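Local coordinates for protein PelA (Pseudomonas aeruginosa, PDB 5TCB) that probably hydrolyses glycosidic bonds with this glycoside hydrolase domain, one part of a longer protein to which deacetylase activity is also tentatively assigned, at residues 66-70 with 128-132; 72-77 with 113-117; 121-125 with 165-169. All blocks are in the same frame, centred on the assembly; numbering follows the deposited sequence.

Overall arrangement
From the N terminus, strand 67-73 carries most of 66-70 and the start of 72-77. The chain passes through 72-77 and, after an excursion, enters helix 111-126, where 113-117 closes the loop of contact 2. Later in that helix 121-125 opens contact 3, and just beyond it 128-132 closes contact 1 by laying strand 131-135 parallel to strand 67-73. Contact 2 is therefore nested inside contact 1. Contact 3 closes only at 165-169, crossing contact 1 and following contact 2 in series. Contact 2 ties helix 111-126 to the end of strand 67-73 and to 76-78, contact 3 to the loop before strand 170-174. The eight-stranded parallel sheet is consistent with a (beta/alpha)8 barrel.

Contact 1 (66-70 with 128-132); sequences STPFA and GYAGL
Main-chain bonds join Pro68 and Ala70 to the residues entering strand 131-135. Ala130 N donates to Pro68 O at 2.8 Å, while the more distant Gly131 N adds a weak bond to the same oxygen. Two residues past Pro68, Ala70 N donates to Gly131 O at 3.0 Å. CA-H...O contacts supplement these bonds: Phe69 CA lies 3.2 Å from Gly131 O, and Leu132 CA faces Ala70 O.

The clearest aromatic contact is a CH-pi interaction in which Ala70 CB sits over the centre of the Tyr129 ring, 3.7 Å from its centroid and only 10° off the normal. Tyr129 CG is anti to its carbonyl carbon (chi1 -73°), an orientation that carries the ring alongside the backbone of Phe69 and Ala70; Pro68 O lies at the ring's edge. Phe69 projects to the other face of the sheet, its CD2 3.5 Å from the carbonyl carbon of Gly131, where the absence of a side chain gives the ring close access to the backbone.

Apolar contacts complete the pairing. Thr67 CG2 meets Ala130 CB at 3.6 Å, and Ala70 CB approaches Leu132 CD2 on the face packed against Leu124 of helix 111-126. The chemistry thus divides: amides and carbonyls hold the adjacent strands in parallel register, while Ala70, Leu132 and Tyr129 carry the contact on to helix 111-126.

Contact 2 (72-77 with 113-117); sequences LSVGEF and WRAHL
Val74 and Leu117 bring the backbones closest, with their CA atoms 7.2 Å apart, as the turn between strands 67-73 and 76-78 passes alongside helix 111-126. Trp113 supplies the polar link from the helix: NE1 donates to Val74 O at 2.8 Å with an N-H...O angle of 146°. The acceptor lies nearly in the indole plane, whereas the donor is tilted from the carbonyl plane. With CG anti to the backbone N (chi1 180°), Trp113 extends across the turn, and the far end of its indole reaches the second strand. There CZ3 meets Phe77 CD1 at 3.9 Å, and CH2 lies beside Glu76 O.

Leu117, one helical turn later, fills the angle between the indole and the first strand. Its CD1 lies 3.4 Å above one face of the Trp113 ring, offset toward the rim, and also touches Val74 CG1 at 4.1 Å. The other branch, CD2, packs on Leu72 CD1 at 3.9 Å. The turn itself is braced by a bond from Ser73 OG to Glu76 O at 2.8 Å; the Ser73 hydroxyl also pairs with Thr136 OG1.

Leu72 and Val74 rest on Leu134 of the adjacent strand 131-135, while Phe158 from helix 145-165 packs against Leu117. The contact thus joins helix 111-126 to the end of strand 67-73 and the start of the small antiparallel pair 76-78 with 103-105.

Contact 3 (121-125 with 165-169); sequences AAELR and QEPGL
The guanidinium of Arg125 carries Ala122 O over the centre of one face, 3.9 Å above the plane, and receives the carboxylate of Glu166 at its edge. The two flat groups are nearly coplanar, 23° apart, and meet side-on in a two-pronged salt bridge. Arg125 NE donates to Glu166 OE1 at 2.9 Å and NH2 to OE2 at 2.9 Å, with nearly straight bonds to the syn lone pairs. The arginine chain bends at chi2 and chi3, folding the guanidinium back over its own helix.

Gln165 uses the anti lone pair of Glu166 OE2: its NE2 donates at 2.8 Å, with the acceptor close to the amide plane, and also bonds to Leu118 O in the helix. Next to the salt bridge, CD1 of Leu169 packs against Ala121 O at 3.8 Å, while CD2 packs on Arg125 CA. A type I turn from Glu166 to Leu169, closed by Leu169 N to Glu166 O at 3.1 Å, presents both side chains to the helix.

The buried Glu166 carboxylate is thus held by three bonds that fix its rotation, and the adjacent arginine would probably favour its charged form. Charge pairing and leucine packing together fasten the loop before strand 170-174 to helix 111-126.

Contact 1 (66-70 with 128-132)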
ATOM      1  N   SER A  66      -6.176 -16.697  -6.804  1.00 20.09           N
ATOM      2  CA  SER A  66      -5.509 -15.489  -6.347  1.00 17.39           C
ATOM      3  C   SER A  66      -6.290 -14.844  -5.205  1.00 18.67           C
ATOM      4  O   SER A  66      -7.462 -15.139  -4.968  1.00 22.50           O
ATOM      5  CB  SER A  66      -5.346 -14.531  -7.534  1.00 19.91           C
ATOM      6  OG  SER A  66      -4.494 -13.457  -7.203  1.00 22.49           O
ATOM      7  N   THR A  67      -5.587 -14.017  -4.446  1.00 19.03           N
ATOM      8  CA  THR A  67      -6.162 -13.298  -3.314  1.00 18.37           C
ATOM      9  C   THR A  67      -6.178 -11.816  -3.657  1.00 16.73           C
ATOM     10  O   THR A  67      -5.110 -11.185  -3.686  1.00 17.94           O
ATOM     11  CB  THR A  67      -5.350 -13.559  -2.036  1.00 18.35           C
ATOM     12  OG1 THR A  67      -5.369 -14.952  -1.724  1.00 21.59           O
ATOM     13  CG2 THR A  67      -5.930 -12.865  -0.832  1.00 19.99           C
ATOM     14  N   PRO A  68      -7.331 -11.241  -3.978  1.00 15.58           N
ATOM     15  CA  PRO A  68      -7.364  -9.850  -4.431  1.00 16.16           C
ATOM     16  C   PRO A  68      -7.552  -8.867  -3.293  1.00 14.69           C
ATOM     17  O   PRO A  68      -8.406  -9.042  -2.423  1.00 17.62           O
ATOM     18  CB  PRO A  68      -8.554  -9.836  -5.391  1.00 18.19           C
ATOM     19  CG  PRO A  68      -9.504 -10.818  -4.802  1.00 19.90           C
ATOM     20  CD  PRO A  68      -8.612 -11.924  -4.235  1.00 17.98           C
ATOM     21  N   PHE A  69      -6.726  -7.830  -3.334  1.00 16.37           N
ATOM     22  CA  PHE A  69      -6.730  -6.721  -2.374  1.00 16.64           C
ATOM     23  C   PHE A  69      -7.110  -5.434  -3.088  1.00 14.93           C
ATOM     24  O   PHE A  69      -6.664  -5.187  -4.211  1.00 17.21           O
ATOM     25  CB  PHE A  69      -5.347  -6.504  -1.752  1.00 16.84           C
ATOM     26  CG  PHE A  69      -4.889  -7.603  -0.845  1.00 17.13           C
ATOM     27  CD1 PHE A  69      -4.478  -8.807  -1.365  1.00 18.25           C
ATOM     28  CD2 PHE A  69      -4.862  -7.430   0.541  1.00 16.14           C
ATOM     29  CE1 PHE A  69      -4.050  -9.831  -0.514  1.00 18.49           C
ATOM     30  CE2 PHE A  69      -4.436  -8.401   1.373  1.00 16.22           C
ATOM     31  CZ  PHE A  69      -4.031  -9.627   0.858  1.00 17.57           C
ATOM     32  N   ALA A  70      -7.901  -4.590  -2.421  1.00 15.13           N
ATOM     33  CA  ALA A  70      -8.240  -3.270  -2.936  1.00 16.13           C
ATOM     34  C   ALA A  70      -7.366  -2.197  -2.282  1.00 14.79           C
ATOM     35  O   ALA A  70      -7.172  -2.195  -1.053  1.00 15.98           O
ATOM     36  CB  ALA A  70      -9.712  -2.953  -2.691  1.00 17.04           C
ATOM     37  N   GLY A 128     -16.244  -8.281  -2.791  1.00 21.64           N
ATOM     38  CA  GLY A 128     -15.557  -9.552  -2.853  1.00 19.31           C
ATOM     39  C   GLY A 128     -14.083  -9.498  -2.582  1.00 20.21           C
ATOM     40  O   GLY A 128     -13.434 -10.543  -2.626  1.00 20.37           O
ATOM     41  N   TYR A 129     -13.524  -8.341  -2.256  1.00 20.14           N
ATOM     42  CA  TYR A 129     -12.095  -8.287  -1.991  1.00 19.21           C
ATOM     43  C   TYR A 129     -11.753  -9.099  -0.749  1.00 19.25           C
ATOM     44  O   TYR A 129     -12.484  -9.124   0.238  1.00 20.63           O
ATOM     45  CB  TYR A 129     -11.609  -6.825  -1.855  1.00 18.37           C
ATOM     46  CG  TYR A 129     -11.583  -6.169  -3.199  1.00 16.99           C
ATOM     47  CD1 TYR A 129     -10.512  -6.373  -4.061  1.00 18.55           C
ATOM     48  CD2 TYR A 129     -12.649  -5.396  -3.644  1.00 17.45           C
ATOM     49  CE1 TYR A 129     -10.498  -5.811  -5.318  1.00 18.86           C
ATOM     50  CE2 TYR A 129     -12.649  -4.847  -4.900  1.00 17.81           C
ATOM     51  CZ  TYR A 129     -11.570  -5.051  -5.740  1.00 19.23           C
ATOM     52  OH  TYR A 129     -11.559  -4.517  -7.024  1.00 20.42           O
ATOM     53  N   ALA A 130     -10.612  -9.775  -0.801  1.00 18.05           N
ATOM     54  CA  ALA A 130     -10.118 -10.541   0.335  1.00 17.74           C
ATOM     55  C   ALA A 130      -9.342  -9.704   1.329  1.00 18.06           C
ATOM     56  O   ALA A 130      -9.011 -10.189   2.419  1.00 20.85           O
ATOM     57  CB  ALA A 130      -9.240 -11.674  -0.165  1.00 20.45           C
ATOM     58  N   GLY A 131      -9.018  -8.473   0.970  1.00 17.65           N
ATOM     59  CA  GLY A 131      -8.229  -7.632   1.840  1.00 17.10           C
ATOM     60  C   GLY A 131      -8.099  -6.243   1.260  1.00 15.65           C
ATOM     61  O   GLY A 131      -8.595  -5.936   0.165  1.00 16.34           O
ATOM     62  N   LEU A 132      -7.396  -5.404   2.038  1.00 18.36           N
ATOM     63  CA  LEU A 132      -7.118  -4.029   1.683  1.00 16.82           C
ATOM     64  C   LEU A 132      -5.621  -3.789   1.742  1.00 14.12           C
ATOM     65  O   LEU A 132      -4.947  -4.283   2.650  1.00 16.16           O
ATOM     66  CB  LEU A 132      -7.761  -3.062   2.655  1.00 16.08           C
ATOM     67  CG  LEU A 132      -9.272  -3.174   2.838  1.00 18.29           C
ATOM     68  CD1 LEU A 132      -9.766  -2.284   3.990  1.00 18.64           C
ATOM     69  CD2 LEU A 132      -9.990  -2.840   1.568  1.00 19.36           C
TER

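Contact 2 (72-77 with 113-117)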
ATOM      1  N   LEU A  72      -6.431   1.208  -0.669  1.00 16.99           N
ATOM      2  CA  LEU A  72      -7.124   2.199   0.152  1.00 16.05           C
ATOM      3  C   LEU A  72      -6.093   3.117   0.789  1.00 15.17           C
ATOM      4  O   LEU A  72      -5.309   2.692   1.654  1.00 16.90           O
ATOM      5  CB  LEU A  72      -7.967   1.539   1.238  1.00 16.79           C
ATOM      6  CG  LEU A  72      -8.813   2.496   2.094  1.00 17.52           C
ATOM      7  CD1 LEU A  72      -9.867   3.214   1.271  1.00 20.96           C
ATOM      8  CD2 LEU A  72      -9.477   1.788   3.248  1.00 22.07           C
ATOM      9  N   SER A  73      -6.145   4.402   0.430  1.00 16.47           N
ATOM     10  CA  SER A  73      -5.258   5.406   1.008  1.00 17.71           C
ATOM     11  C   SER A  73      -5.864   5.934   2.314  1.00 16.42           C
ATOM     12  O   SER A  73      -6.950   6.514   2.326  1.00 18.37           O
ATOM     13  CB  SER A  73      -5.010   6.515  -0.004  1.00 19.17           C
ATOM     14  OG  SER A  73      -4.281   7.588   0.604  1.00 21.42           O
ATOM     15  N   VAL A  74      -5.177   5.651   3.421  1.00 15.44           N
ATOM     16  CA  VAL A  74      -5.677   5.940   4.764  1.00 16.93           C
ATOM     17  C   VAL A  74      -5.288   7.334   5.221  1.00 16.34           C
ATOM     18  O   VAL A  74      -6.065   7.997   5.912  1.00 17.72           O
ATOM     19  CB  VAL A  74      -5.160   4.872   5.753  1.00 16.15           C
ATOM     20  CG1 VAL A  74      -5.545   5.192   7.197  1.00 19.35           C
ATOM     21  CG2 VAL A  74      -5.686   3.521   5.387  1.00 19.77           C
ATOM     22  N   GLY A  75      -4.126   7.824   4.821  1.00 18.30           N
ATOM     23  CA  GLY A  75      -3.649   9.112   5.302  1.00 18.97           C
ATOM     24  C   GLY A  75      -3.934  10.309   4.418  1.00 19.29           C
ATOM     25  O   GLY A  75      -3.776  11.459   4.852  1.00 19.39           O
ATOM     26  N   GLU A  76      -4.342  10.064   3.176  1.00 18.88           N
ATOM     27  CA  GLU A  76      -4.496  11.106   2.175  1.00 18.21           C
ATOM     28  C   GLU A  76      -5.736  10.834   1.349  1.00 19.25           C
ATOM     29  O   GLU A  76      -6.084   9.678   1.102  1.00 20.49           O
ATOM     30  CB  GLU A  76      -3.279  11.153   1.224  1.00 21.15           C
ATOM     31  CG  GLU A  76      -1.991  11.518   1.910  1.00 21.98           C
ATOM     32  CD  GLU A  76      -0.796  11.592   0.983  1.00 30.49           C
ATOM     33  OE1 GLU A  76      -0.957  11.476  -0.262  1.00 31.82           O
ATOM     34  OE2 GLU A  76       0.317  11.761   1.523  1.00 26.74           O
ATOM     35  N   PHE A  77      -6.375  11.905   0.914  1.00 21.71           N
ATOM     36  CA  PHE A  77      -7.422  11.841  -0.090  1.00 22.38           C
ATOM     37  C   PHE A  77      -6.864  12.272  -1.438  1.00 28.28           C
ATOM     38  O   PHE A  77      -6.345  13.389  -1.577  1.00 34.65           O
ATOM     39  CB  PHE A  77      -8.579  12.737   0.321  1.00 24.70           C
ATOM     40  CG  PHE A  77      -9.743  12.734  -0.626  1.00 31.58           C
ATOM     41  CD1 PHE A  77     -10.671  11.711  -0.578  1.00 41.27           C
ATOM     42  CD2 PHE A  77      -9.894  13.733  -1.557  1.00 36.35           C
ATOM     43  CE1 PHE A  77     -11.751  11.708  -1.426  1.00 44.80           C
ATOM     44  CE2 PHE A  77     -10.978  13.734  -2.416  1.00 39.91           C
ATOM     45  CZ  PHE A  77     -11.902  12.717  -2.340  1.00 36.77           C
ATOM     46  N   TRP A 113     -13.630  11.726   8.112  1.00 21.53           N
ATOM     47  CA  TRP A 113     -12.635  10.956   7.369  1.00 19.86           C
ATOM     48  C   TRP A 113     -12.646   9.501   7.807  1.00 20.04           C
ATOM     49  O   TRP A 113     -12.673   8.578   6.976  1.00 18.30           O
ATOM     50  CB  TRP A 113     -11.251  11.562   7.577  1.00 18.37           C
ATOM     51  CG  TRP A 113     -10.143  10.839   6.856  1.00 17.49           C
ATOM     52  CD1 TRP A 113      -9.039  10.289   7.413  1.00 17.81           C
ATOM     53  CD2 TRP A 113     -10.053  10.589   5.448  1.00 17.35           C
ATOM     54  NE1 TRP A 113      -8.243   9.720   6.439  1.00 17.90           N
ATOM     55  CE2 TRP A 113      -8.841   9.903   5.224  1.00 16.74           C
ATOM     56  CE3 TRP A 113     -10.860  10.903   4.356  1.00 20.70           C
ATOM     57  CZ2 TRP A 113      -8.439   9.485   3.955  1.00 20.01           C
ATOM     58  CZ3 TRP A 113     -10.455  10.487   3.101  1.00 19.05           C
ATOM     59  CH2 TRP A 113      -9.256   9.813   2.912  1.00 18.47           C
ATOM     60  N   ARG A 114     -12.636   9.272   9.117  1.00 20.39           N
ATOM     61  CA  ARG A 114     -12.687   7.901   9.613  1.00 21.22           C
ATOM     62  C   ARG A 114     -13.942   7.193   9.120  1.00 20.18           C
ATOM     63  O   ARG A 114     -13.881   6.033   8.682  1.00 20.09           O
ATOM     64  CB  ARG A 114     -12.633   7.921  11.138  1.00 22.04           C
ATOM     65  CG  ARG A 114     -11.357   8.552  11.711  1.00 22.60           C
ATOM     66  CD  ARG A 114     -11.445   8.848  13.218  1.00 26.66           C
ATOM     67  NE  ARG A 114     -11.397   7.642  14.050  1.00 27.12           N
ATOM     68  CZ  ARG A 114     -10.284   7.091  14.544  1.00 28.34           C
ATOM     69  NH1 ARG A 114      -9.085   7.631  14.312  1.00 25.84           N
ATOM     70  NH2 ARG A 114     -10.375   6.002  15.294  1.00 26.05           N
ATOM     71  N   ALA A 115     -15.098   7.871   9.186  1.00 21.32           N
ATOM     72  CA  ALA A 115     -16.338   7.245   8.724  1.00 22.12           C
ATOM     73  C   ALA A 115     -16.274   6.933   7.236  1.00 21.09           C
ATOM     74  O   ALA A 115     -16.780   5.894   6.785  1.00 23.54           O
ATOM     75  CB  ALA A 115     -17.528   8.153   9.026  1.00 26.24           C
ATOM     76  N   HIS A 116     -15.724   7.858   6.454  1.00 21.68           N
ATOM     77  CA  HIS A 116     -15.574   7.652   5.022  1.00 24.26           C
ATOM     78  C   HIS A 116     -14.780   6.386   4.740  1.00 21.32           C
ATOM     79  O   HIS A 116     -15.195   5.535   3.934  1.00 21.36           O
ATOM     80  CB  HIS A 116     -14.893   8.884   4.415  1.00 21.52           C
ATOM     81  CG  HIS A 116     -14.455   8.691   3.002  1.00 27.03           C
ATOM     82  ND1 HIS A 116     -15.309   8.855   1.932  1.00 33.79           N
ATOM     83  CD2 HIS A 116     -13.254   8.344   2.481  1.00 22.38           C
ATOM     84  CE1 HIS A 116     -14.652   8.611   0.813  1.00 29.05           C
ATOM     85  NE2 HIS A 116     -13.405   8.304   1.116  1.00 26.07           N
ATOM     86  N   LEU A 117     -13.647   6.225   5.420  1.00 17.91           N
ATOM     87  CA  LEU A 117     -12.796   5.071   5.168  1.00 18.76           C
ATOM     88  C   LEU A 117     -13.476   3.777   5.575  1.00 18.46           C
ATOM     89  O   LEU A 117     -13.331   2.763   4.880  1.00 18.63           O
ATOM     90  CB  LEU A 117     -11.469   5.241   5.912  1.00 18.21           C
ATOM     91  CG  LEU A 117     -10.502   6.291   5.392  1.00 18.46           C
ATOM     92  CD1 LEU A 117      -9.346   6.373   6.359  1.00 20.49           C
ATOM     93  CD2 LEU A 117     -10.019   6.023   3.955  1.00 20.16           C
TER

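Contact 3 (121-125 with 165-169)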
ATOM      1  N   ALA A 121     -14.360   0.604   3.220  1.00 18.60           N
ATOM      2  CA  ALA A 121     -13.968  -0.762   3.517  1.00 17.94           C
ATOM      3  C   ALA A 121     -15.162  -1.691   3.402  1.00 17.61           C
ATOM      4  O   ALA A 121     -15.035  -2.794   2.874  1.00 18.78           O
ATOM      5  CB  ALA A 121     -13.354  -0.843   4.910  1.00 18.19           C
ATOM      6  N   ALA A 122     -16.324  -1.274   3.916  1.00 18.76           N
ATOM      7  CA  ALA A 122     -17.501  -2.130   3.827  1.00 21.12           C
ATOM      8  C   ALA A 122     -17.893  -2.374   2.378  1.00 21.56           C
ATOM      9  O   ALA A 122     -18.292  -3.488   2.009  1.00 22.56           O
ATOM     10  CB  ALA A 122     -18.648  -1.501   4.594  1.00 21.56           C
ATOM     11  N   GLU A 123     -17.832  -1.335   1.544  1.00 19.66           N
ATOM     12  CA  GLU A 123     -18.178  -1.511   0.134  1.00 20.64           C
ATOM     13  C   GLU A 123     -17.215  -2.469  -0.558  1.00 21.27           C
ATOM     14  O   GLU A 123     -17.645  -3.314  -1.348  1.00 23.24           O
ATOM     15  CB  GLU A 123     -18.196  -0.169  -0.597  1.00 27.38           C
ATOM     16  CG  GLU A 123     -19.398   0.705  -0.248  1.00 58.46           C
ATOM     17  CD  GLU A 123     -20.715  -0.059  -0.346  1.00 86.18           C
ATOM     18  OE1 GLU A 123     -20.972  -0.672  -1.404  1.00100.40           O
ATOM     19  OE2 GLU A 123     -21.480  -0.071   0.643  1.00 90.08           O
ATOM     20  N   LEU A 124     -15.918  -2.350  -0.268  1.00 19.15           N
ATOM     21  CA  LEU A 124     -14.923  -3.233  -0.870  1.00 20.25           C
ATOM     22  C   LEU A 124     -15.106  -4.669  -0.380  1.00 20.24           C
ATOM     23  O   LEU A 124     -14.947  -5.614  -1.162  1.00 19.06           O
ATOM     24  CB  LEU A 124     -13.527  -2.683  -0.575  1.00 17.42           C
ATOM     25  CG  LEU A 124     -13.301  -1.342  -1.286  1.00 18.69           C
ATOM     26  CD1 LEU A 124     -12.059  -0.672  -0.722  1.00 20.01           C
ATOM     27  CD2 LEU A 124     -13.212  -1.515  -2.810  1.00 19.42           C
ATOM     28  N   ARG A 125     -15.485  -4.856   0.884  1.00 19.07           N
ATOM     29  CA  ARG A 125     -15.851  -6.190   1.378  1.00 18.19           C
ATOM     30  C   ARG A 125     -17.009  -6.772   0.574  1.00 19.56           C
ATOM     31  O   ARG A 125     -16.965  -7.936   0.162  1.00 22.14           O
ATOM     32  CB  ARG A 125     -16.202  -6.138   2.862  1.00 19.73           C
ATOM     33  CG  ARG A 125     -16.760  -7.464   3.463  1.00 21.70           C
ATOM     34  CD  ARG A 125     -18.206  -7.330   3.886  1.00 22.69           C
ATOM     35  NE  ARG A 125     -18.336  -6.257   4.859  1.00 22.77           N
ATOM     36  CZ  ARG A 125     -19.460  -5.628   5.174  1.00 29.46           C
ATOM     37  NH1 ARG A 125     -20.624  -5.976   4.626  1.00 28.72           N
ATOM     38  NH2 ARG A 125     -19.414  -4.650   6.063  1.00 31.90           N
ATOM     39  N   GLN A 165     -14.159  -4.044  12.705  1.00 27.26           N
ATOM     40  CA  GLN A 165     -15.356  -3.965  11.867  1.00 25.19           C
ATOM     41  C   GLN A 165     -15.318  -4.969  10.720  1.00 22.90           C
ATOM     42  O   GLN A 165     -16.371  -5.488  10.333  1.00 25.28           O
ATOM     43  CB  GLN A 165     -15.528  -2.546  11.286  1.00 29.78           C
ATOM     44  CG  GLN A 165     -16.631  -2.425  10.205  1.00 33.74           C
ATOM     45  CD  GLN A 165     -16.670  -1.092   9.447  1.00 36.38           C
ATOM     46  OE1 GLN A 165     -16.776  -0.025  10.068  1.00 34.94           O
ATOM     47  NE2 GLN A 165     -16.641  -1.155   8.077  1.00 27.19           N
ATOM     48  N   GLU A 166     -14.139  -5.261  10.170  1.00 23.53           N
ATOM     49  CA  GLU A 166     -14.003  -6.038   8.942  1.00 23.06           C
ATOM     50  C   GLU A 166     -12.994  -7.160   9.143  1.00 19.53           C
ATOM     51  O   GLU A 166     -11.927  -7.170   8.528  1.00 20.26           O
ATOM     52  CB  GLU A 166     -13.580  -5.141   7.776  1.00 22.09           C
ATOM     53  CG  GLU A 166     -14.579  -4.012   7.476  1.00 23.55           C
ATOM     54  CD  GLU A 166     -15.920  -4.483   6.930  1.00 25.43           C
ATOM     55  OE1 GLU A 166     -16.045  -5.658   6.478  1.00 25.60           O
ATOM     56  OE2 GLU A 166     -16.865  -3.669   6.935  1.00 25.55           O
ATOM     57  N   PRO A 167     -13.322  -8.147   9.986  1.00 22.01           N
ATOM     58  CA  PRO A 167     -12.379  -9.250  10.223  1.00 25.99           C
ATOM     59  C   PRO A 167     -12.179 -10.140   9.015  1.00 26.24           C
ATOM     60  O   PRO A 167     -11.228 -10.932   8.998  1.00 26.95           O
ATOM     61  CB  PRO A 167     -13.028 -10.026  11.372  1.00 26.01           C
ATOM     62  CG  PRO A 167     -14.507  -9.739  11.245  1.00 24.05           C
ATOM     63  CD  PRO A 167     -14.546  -8.278  10.784  1.00 23.96           C
ATOM     64  N   GLY A 168     -13.036 -10.048   8.009  1.00 21.98           N
ATOM     65  CA  GLY A 168     -12.839 -10.791   6.797  1.00 24.90           C
ATOM     66  C   GLY A 168     -11.942 -10.141   5.771  1.00 22.03           C
ATOM     67  O   GLY A 168     -11.823 -10.671   4.665  1.00 23.19           O
ATOM     68  N   LEU A 169     -11.369  -8.982   6.074  1.00 21.85           N
ATOM     69  CA  LEU A 169     -10.415  -8.323   5.192  1.00 21.05           C
ATOM     70  C   LEU A 169      -9.009  -8.467   5.753  1.00 19.24           C
ATOM     71  O   LEU A 169      -8.697  -7.930   6.829  1.00 20.80           O
ATOM     72  CB  LEU A 169     -10.771  -6.846   5.016  1.00 19.57           C
ATOM     73  CG  LEU A 169     -12.083  -6.573   4.306  1.00 19.72           C
ATOM     74  CD1 LEU A 169     -12.326  -5.087   4.266  1.00 20.90           C
ATOM     75  CD2 LEU A 169     -12.007  -7.126   2.881  1.00 21.75           C
TER